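Local coordinates for protein 2,3-dihydroxybenzoate-AMP ligase (Bacillus subtilis, PDB 1MDB) that belongs to the ANL superfamily of AMP-binding enzymes and holds adenosine monophosphate and 2,3-dihydroxy-benzoic acid in its pocket, at residues R34-C46 / G245-P257. Sequence-based numbering, arbitrary orientation.
Sequences RAAKYGDRIAITC and GVLYAGGRVVLSP
Two neighbouring parallel strands of a mixed sheet, 42-46 and 252-255, meet through Val253, whose N donates to Ala43 O and whose O accepts Thr45 N at 2.7 Å; Leu255 N then reaches Thr45 O at 2.8 Å. A classic beta bulge sets Ala43 and Ile44 together opposite Trp51 of the edge strand 49-52. Beside Ile44, Leu255 CD1 packs on Ile44 CG2 (3.7 Å), near helix 86-98. On the face that carries Thr45, Arg252, bent at chi3 (70°), runs side by side with Ile42 and puts NH1 3.2 Å from Thr45 OG1, which lies in the guanidinium plane; Glu271 pairs with the same NH1, and His50 with OG1. Within this AMP-binding domain, each strand follows a helix, and the last turns of the two helices also meet. Gly250 closes helix 242-248 in a Schellman motif, the Tyr38 hydroxyl end lying against its CA. Arg34, its chain turned at chi2 (-56°), donates NE to Tyr248 O (2.9 Å) and carries NH2 over the centre of the Tyr248 ring, a cation-pi contact with the planes 58° apart. The Arg41 guanidinium lies with one face over Tyr38 CD2, at the rim of that ring, while NH1 donates to Gly250 O (3.1 Å) and to a water that donates to Ala249 O.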
ATOM      1  N   ARG A  34     -16.561 -13.944 -13.164  1.00 45.06           N
ATOM      2  CA  ARG A  34     -17.423 -13.301 -12.182  1.00 42.53           C
ATOM      3  C   ARG A  34     -18.602 -12.609 -12.853  1.00 42.36           C
ATOM      4  O   ARG A  34     -19.706 -12.587 -12.316  1.00 41.96           O
ATOM      5  CB  ARG A  34     -16.641 -12.269 -11.362  1.00 41.00           C
ATOM      6  CG  ARG A  34     -15.447 -12.811 -10.601  1.00 42.13           C
ATOM      7  CD  ARG A  34     -15.852 -13.937  -9.677  1.00 46.73           C
ATOM      8  NE  ARG A  34     -14.732 -14.488  -8.915  1.00 46.63           N
ATOM      9  CZ  ARG A  34     -13.616 -14.951  -9.459  1.00 48.14           C
ATOM     10  NH1 ARG A  34     -13.462 -14.922 -10.775  1.00 49.39           N
ATOM     11  NH2 ARG A  34     -12.666 -15.469  -8.690  1.00 47.92           N
ATOM     12  N   ALA A  35     -18.370 -12.038 -14.027  1.00 42.67           N
ATOM     13  CA  ALA A  35     -19.428 -11.335 -14.739  1.00 44.17           C
ATOM     14  C   ALA A  35     -20.510 -12.284 -15.225  1.00 45.66           C
ATOM     15  O   ALA A  35     -21.684 -11.912 -15.304  1.00 45.44           O
ATOM     16  CB  ALA A  35     -18.847 -10.565 -15.918  1.00 44.43           C
ATOM     17  N   ALA A  36     -20.108 -13.506 -15.553  1.00 46.40           N
ATOM     18  CA  ALA A  36     -21.037 -14.515 -16.043  1.00 47.78           C
ATOM     19  C   ALA A  36     -21.890 -15.111 -14.923  1.00 48.54           C
ATOM     20  O   ALA A  36     -23.067 -15.413 -15.129  1.00 49.32           O
ATOM     21  CB  ALA A  36     -20.268 -15.622 -16.753  1.00 46.48           C
ATOM     22  N   LYS A  37     -21.295 -15.276 -13.744  1.00 48.08           N
ATOM     23  CA  LYS A  37     -21.999 -15.846 -12.598  1.00 48.35           C
ATOM     24  C   LYS A  37     -23.048 -14.928 -11.961  1.00 47.20           C
ATOM     25  O   LYS A  37     -24.201 -15.325 -11.785  1.00 47.33           O
ATOM     26  CB  LYS A  37     -20.996 -16.273 -11.530  1.00 49.81           C
ATOM     27  CG  LYS A  37     -20.060 -17.386 -11.967  1.00 52.92           C
ATOM     28  CD  LYS A  37     -19.233 -17.891 -10.791  1.00 55.73           C
ATOM     29  CE  LYS A  37     -18.413 -19.117 -11.172  1.00 58.13           C
ATOM     30  NZ  LYS A  37     -17.673 -19.678 -10.004  1.00 58.47           N
ATOM     31  N   TYR A  38     -22.655 -13.706 -11.618  1.00 45.53           N
ATOM     32  CA  TYR A  38     -23.581 -12.770 -10.985  1.00 43.29           C
ATOM     33  C   TYR A  38     -23.494 -11.354 -11.544  1.00 43.68           C
ATOM     34  O   TYR A  38     -23.310 -10.384 -10.805  1.00 45.10           O
ATOM     35  CB  TYR A  38     -23.328 -12.766  -9.482  1.00 41.79           C
ATOM     36  CG  TYR A  38     -21.862 -12.871  -9.099  1.00 40.21           C
ATOM     37  CD1 TYR A  38     -20.991 -11.806  -9.305  1.00 39.09           C
ATOM     38  CD2 TYR A  38     -21.360 -14.023  -8.482  1.00 39.64           C
ATOM     39  CE1 TYR A  38     -19.654 -11.877  -8.900  1.00 39.16           C
ATOM     40  CE2 TYR A  38     -20.022 -14.106  -8.071  1.00 37.81           C
ATOM     41  CZ  TYR A  38     -19.177 -13.023  -8.284  1.00 38.97           C
ATOM     42  OH  TYR A  38     -17.862 -13.068  -7.871  1.00 37.57           O
ATOM     43  N   GLY A  39     -23.656 -11.248 -12.857  1.00 42.93           N
ATOM     44  CA  GLY A  39     -23.569  -9.965 -13.525  1.00 40.44           C
ATOM     45  C   GLY A  39     -24.317  -8.794 -12.922  1.00 38.95           C
ATOM     46  O   GLY A  39     -23.834  -7.660 -12.973  1.00 39.31           O
ATOM     47  N   ASP A  40     -25.490  -9.046 -12.353  1.00 37.35           N
ATOM     48  CA  ASP A  40     -26.275  -7.966 -11.775  1.00 35.55           C
ATOM     49  C   ASP A  40     -25.787  -7.459 -10.425  1.00 33.53           C
ATOM     50  O   ASP A  40     -26.159  -6.369 -10.010  1.00 30.13           O
ATOM     51  CB  ASP A  40     -27.743  -8.379 -11.667  1.00 39.29           C
ATOM     52  CG  ASP A  40     -28.620  -7.654 -12.667  1.00 43.26           C
ATOM     53  OD1 ASP A  40     -28.070  -6.917 -13.514  1.00 43.29           O
ATOM     54  OD2 ASP A  40     -29.855  -7.824 -12.606  1.00 45.40           O
ATOM     55  N   ARG A  41     -24.967  -8.237  -9.729  1.00 33.44           N
ATOM     56  CA  ARG A  41     -24.461  -7.763  -8.445  1.00 34.05           C
ATOM     57  C   ARG A  41     -23.702  -6.466  -8.652  1.00 34.83           C
ATOM     58  O   ARG A  41     -23.016  -6.293  -9.661  1.00 34.42           O
ATOM     59  CB  ARG A  41     -23.488  -8.750  -7.814  1.00 36.40           C
ATOM     60  CG  ARG A  41     -24.079 -10.025  -7.301  1.00 36.78           C
ATOM     61  CD  ARG A  41     -23.017 -10.746  -6.484  1.00 35.09           C
ATOM     62  NE  ARG A  41     -23.362 -12.143  -6.280  1.00 33.85           N
ATOM     63  CZ  ARG A  41     -22.581 -13.024  -5.669  1.00 35.32           C
ATOM     64  NH1 ARG A  41     -21.401 -12.652  -5.197  1.00 34.90           N
ATOM     65  NH2 ARG A  41     -22.980 -14.280  -5.540  1.00 38.24           N
ATOM     66  N   ILE A  42     -23.826  -5.561  -7.689  1.00 34.42           N
ATOM     67  CA  ILE A  42     -23.122  -4.295  -7.737  1.00 34.66           C
ATOM     68  C   ILE A  42     -21.679  -4.581  -7.305  1.00 36.25           C
ATOM     69  O   ILE A  42     -21.439  -5.142  -6.231  1.00 37.32           O
ATOM     70  CB  ILE A  42     -23.775  -3.291  -6.788  1.00 34.40           C
ATOM     71  CG1 ILE A  42     -25.244  -3.114  -7.189  1.00 36.98           C
ATOM     72  CG2 ILE A  42     -23.051  -1.954  -6.838  1.00 33.90           C
ATOM     73  CD1 ILE A  42     -25.448  -2.663  -8.645  1.00 35.78           C
ATOM     74  N   ALA A  43     -20.725  -4.228  -8.162  1.00 35.81           N
ATOM     75  CA  ALA A  43     -19.309  -4.461  -7.875  1.00 33.18           C
ATOM     76  C   ALA A  43     -18.651  -3.209  -7.329  1.00 32.36           C
ATOM     77  O   ALA A  43     -17.786  -3.279  -6.451  1.00 32.10           O
ATOM     78  CB  ALA A  43     -18.581  -4.904  -9.145  1.00 31.86           C
ATOM     79  N   ILE A  44     -19.075  -2.065  -7.848  1.00 30.39           N
ATOM     80  CA  ILE A  44     -18.505  -0.792  -7.449  1.00 31.12           C
ATOM     81  C   ILE A  44     -19.552   0.273  -7.176  1.00 30.14           C
ATOM     82  O   ILE A  44     -20.503   0.435  -7.940  1.00 31.53           O
ATOM     83  CB  ILE A  44     -17.584  -0.261  -8.554  1.00 31.63           C
ATOM     84  CG1 ILE A  44     -16.508  -1.298  -8.868  1.00 32.63           C
ATOM     85  CG2 ILE A  44     -17.001   1.075  -8.146  1.00 30.42           C
ATOM     86  CD1 ILE A  44     -15.827  -1.061 -10.198  1.00 37.47           C
ATOM     87  N   THR A  45     -19.361   1.005  -6.088  1.00 29.11           N
ATOM     88  CA  THR A  45     -20.256   2.084  -5.716  1.00 30.39           C
ATOM     89  C   THR A  45     -19.443   3.355  -5.543  1.00 32.30           C
ATOM     90  O   THR A  45     -18.392   3.344  -4.902  1.00 32.18           O
ATOM     91  CB  THR A  45     -20.982   1.779  -4.406  1.00 30.30           C
ATOM     92  OG1 THR A  45     -21.886   0.691  -4.614  1.00 27.57           O
ATOM     93  CG2 THR A  45     -21.745   3.001  -3.923  1.00 31.07           C
ATOM     94  N   CYS A  46     -19.931   4.448  -6.113  1.00 32.56           N
ATOM     95  CA  CYS A  46     -19.236   5.723  -6.021  1.00 36.15           C
ATOM     96  C   CYS A  46     -20.277   6.835  -6.001  1.00 38.26           C
ATOM     97  O   CYS A  46     -20.890   7.146  -7.028  1.00 38.02           O
ATOM     98  CB  CYS A  46     -18.297   5.891  -7.217  1.00 34.80           C
ATOM     99  SG  CYS A  46     -17.214   7.306  -7.085  1.00 40.03           S
ATOM    100  N   GLY A 245      -9.292  -7.777  -4.272  1.00 31.42           N
ATOM    101  CA  GLY A 245      -9.609  -8.975  -3.512  1.00 31.09           C
ATOM    102  C   GLY A 245     -11.122  -9.073  -3.364  1.00 29.06           C
ATOM    103  O   GLY A 245     -11.703 -10.152  -3.472  1.00 28.91           O
ATOM    104  N   VAL A 246     -11.757  -7.927  -3.134  1.00 28.12           N
ATOM    105  CA  VAL A 246     -13.207  -7.859  -2.971  1.00 29.09           C
ATOM    106  C   VAL A 246     -13.949  -8.274  -4.249  1.00 30.18           C
ATOM    107  O   VAL A 246     -15.020  -8.875  -4.179  1.00 31.06           O
ATOM    108  CB  VAL A 246     -13.646  -6.427  -2.531  1.00 28.65           C
ATOM    109  CG1 VAL A 246     -15.169  -6.336  -2.404  1.00 27.25           C
ATOM    110  CG2 VAL A 246     -13.004  -6.087  -1.190  1.00 28.67           C
ATOM    111  N   LEU A 247     -13.378  -7.976  -5.412  1.00 30.20           N
ATOM    112  CA  LEU A 247     -14.019  -8.346  -6.670  1.00 30.88           C
ATOM    113  C   LEU A 247     -13.786  -9.834  -6.886  1.00 31.80           C
ATOM    114  O   LEU A 247     -14.599 -10.515  -7.495  1.00 30.54           O
ATOM    115  CB  LEU A 247     -13.423  -7.570  -7.854  1.00 31.25           C
ATOM    116  CG  LEU A 247     -13.434  -6.040  -7.883  1.00 32.75           C
ATOM    117  CD1 LEU A 247     -12.858  -5.584  -9.214  1.00 34.36           C
ATOM    118  CD2 LEU A 247     -14.836  -5.492  -7.703  1.00 32.83           C
ATOM    119  N   TYR A 248     -12.662 -10.332  -6.380  1.00 32.46           N
ATOM    120  CA  TYR A 248     -12.336 -11.743  -6.515  1.00 32.47           C
ATOM    121  C   TYR A 248     -13.398 -12.571  -5.800  1.00 33.77           C
ATOM    122  O   TYR A 248     -13.823 -13.616  -6.292  1.00 34.72           O
ATOM    123  CB  TYR A 248     -10.967 -12.042  -5.891  1.00 32.34           C
ATOM    124  CG  TYR A 248     -10.535 -13.497  -6.010  1.00 32.81           C
ATOM    125  CD1 TYR A 248      -9.662 -13.909  -7.020  1.00 33.76           C
ATOM    126  CD2 TYR A 248     -11.018 -14.463  -5.123  1.00 33.75           C
ATOM    127  CE1 TYR A 248      -9.281 -15.243  -7.145  1.00 32.39           C
ATOM    128  CE2 TYR A 248     -10.643 -15.799  -5.233  1.00 33.62           C
ATOM    129  CZ  TYR A 248      -9.772 -16.184  -6.244  1.00 35.90           C
ATOM    130  OH  TYR A 248      -9.374 -17.500  -6.332  1.00 34.87           O
ATOM    131  N   ALA A 249     -13.816 -12.088  -4.636  1.00 33.69           N
ATOM    132  CA  ALA A 249     -14.797 -12.782  -3.807  1.00 36.13           C
ATOM    133  C   ALA A 249     -16.251 -12.468  -4.125  1.00 34.89           C
ATOM    134  O   ALA A 249     -17.147 -12.998  -3.476  1.00 36.23           O
ATOM    135  CB  ALA A 249     -14.524 -12.490  -2.328  1.00 35.75           C
ATOM    136  N   GLY A 250     -16.482 -11.594  -5.098  1.00 34.64           N
ATOM    137  CA  GLY A 250     -17.840 -11.247  -5.471  1.00 33.21           C
ATOM    138  C   GLY A 250     -18.502 -10.246  -4.550  1.00 33.71           C
ATOM    139  O   GLY A 250     -19.725 -10.115  -4.549  1.00 34.87           O
ATOM    140  N   GLY A 251     -17.705  -9.533  -3.763  1.00 32.78           N
ATOM    141  CA  GLY A 251     -18.262  -8.542  -2.859  1.00 28.98           C
ATOM    142  C   GLY A 251     -18.521  -7.220  -3.548  1.00 29.14           C
ATOM    143  O   GLY A 251     -18.611  -7.155  -4.776  1.00 31.05           O
ATOM    144  N   ARG A 252     -18.630  -6.151  -2.765  1.00 28.07           N
ATOM    145  CA  ARG A 252     -18.903  -4.831  -3.315  1.00 28.04           C
ATOM    146  C   ARG A 252     -17.958  -3.785  -2.750  1.00 28.19           C
ATOM    147  O   ARG A 252     -17.737  -3.730  -1.549  1.00 28.87           O
ATOM    148  CB  ARG A 252     -20.355  -4.432  -3.025  1.00 29.35           C
ATOM    149  CG  ARG A 252     -20.704  -3.002  -3.394  1.00 30.49           C
ATOM    150  CD  ARG A 252     -22.220  -2.790  -3.377  1.00 33.94           C
ATOM    151  NE  ARG A 252     -22.794  -2.812  -2.032  1.00 33.66           N
ATOM    152  CZ  ARG A 252     -23.043  -1.716  -1.321  1.00 35.06           C
ATOM    153  NH1 ARG A 252     -22.771  -0.530  -1.835  1.00 34.94           N
ATOM    154  NH2 ARG A 252     -23.562  -1.800  -0.104  1.00 34.69           N
ATOM    155  N   VAL A 253     -17.422  -2.946  -3.631  1.00 26.19           N
ATOM    156  CA  VAL A 253     -16.488  -1.902  -3.250  1.00 25.77           C
ATOM    157  C   VAL A 253     -17.154  -0.527  -3.217  1.00 27.19           C
ATOM    158  O   VAL A 253     -17.881  -0.158  -4.145  1.00 29.17           O
ATOM    159  CB  VAL A 253     -15.300  -1.828  -4.265  1.00 26.02           C
ATOM    160  CG1 VAL A 253     -14.453  -0.604  -3.990  1.00 23.89           C
ATOM    161  CG2 VAL A 253     -14.454  -3.095  -4.193  1.00 22.99           C
ATOM    162  N   VAL A 254     -16.898   0.233  -2.159  1.00 25.00           N
ATOM    163  CA  VAL A 254     -17.437   1.582  -2.052  1.00 24.35           C
ATOM    164  C   VAL A 254     -16.255   2.528  -2.137  1.00 25.35           C
ATOM    165  O   VAL A 254     -15.278   2.371  -1.402  1.00 23.91           O
ATOM    166  CB  VAL A 254     -18.139   1.831  -0.708  1.00 22.17           C
ATOM    167  CG1 VAL A 254     -18.688   3.236  -0.682  1.00 21.84           C
ATOM    168  CG2 VAL A 254     -19.228   0.801  -0.480  1.00 22.27           C
ATOM    169  N   LEU A 255     -16.344   3.528  -3.004  1.00 25.77           N
ATOM    170  CA  LEU A 255     -15.240   4.462  -3.167  1.00 27.15           C
ATOM    171  C   LEU A 255     -15.400   5.757  -2.386  1.00 28.96           C
ATOM    172  O   LEU A 255     -16.348   6.510  -2.597  1.00 29.52           O
ATOM    173  CB  LEU A 255     -15.051   4.773  -4.654  1.00 26.55           C
ATOM    174  CG  LEU A 255     -14.905   3.523  -5.531  1.00 23.72           C
ATOM    175  CD1 LEU A 255     -14.916   3.909  -7.002  1.00 22.06           C
ATOM    176  CD2 LEU A 255     -13.620   2.800  -5.169  1.00 23.47           C
ATOM    177  N   SER A 256     -14.459   6.020  -1.488  1.00 28.94           N
ATOM    178  CA  SER A 256     -14.501   7.236  -0.698  1.00 29.94           C
ATOM    179  C   SER A 256     -13.712   8.329  -1.410  1.00 32.90           C
ATOM    180  O   SER A 256     -12.631   8.080  -1.957  1.00 33.80           O
ATOM    181  CB  SER A 256     -13.909   6.998   0.696  1.00 30.22           C
ATOM    182  OG  SER A 256     -14.001   8.174   1.488  1.00 32.18           O
ATOM    183  N   PRO A 257     -14.258   9.553  -1.423  1.00 33.60           N
ATOM    184  CA  PRO A 257     -13.694  10.760  -2.037  1.00 34.36           C
ATOM    185  C   PRO A 257     -12.305  11.067  -1.482  1.00 35.17           C
ATOM    186  O   PRO A 257     -11.437  11.599  -2.187  1.00 35.32           O
ATOM    187  CB  PRO A 257     -14.695  11.843  -1.645  1.00 36.18           C
ATOM    188  CG  PRO A 257     -15.986  11.092  -1.539  1.00 34.23           C
ATOM    189  CD  PRO A 257     -15.577   9.837  -0.830  1.00 33.89           C
TER
HETATM  190  O   HOH W   1     -19.509 -14.349  -4.369  1.00 32.85           O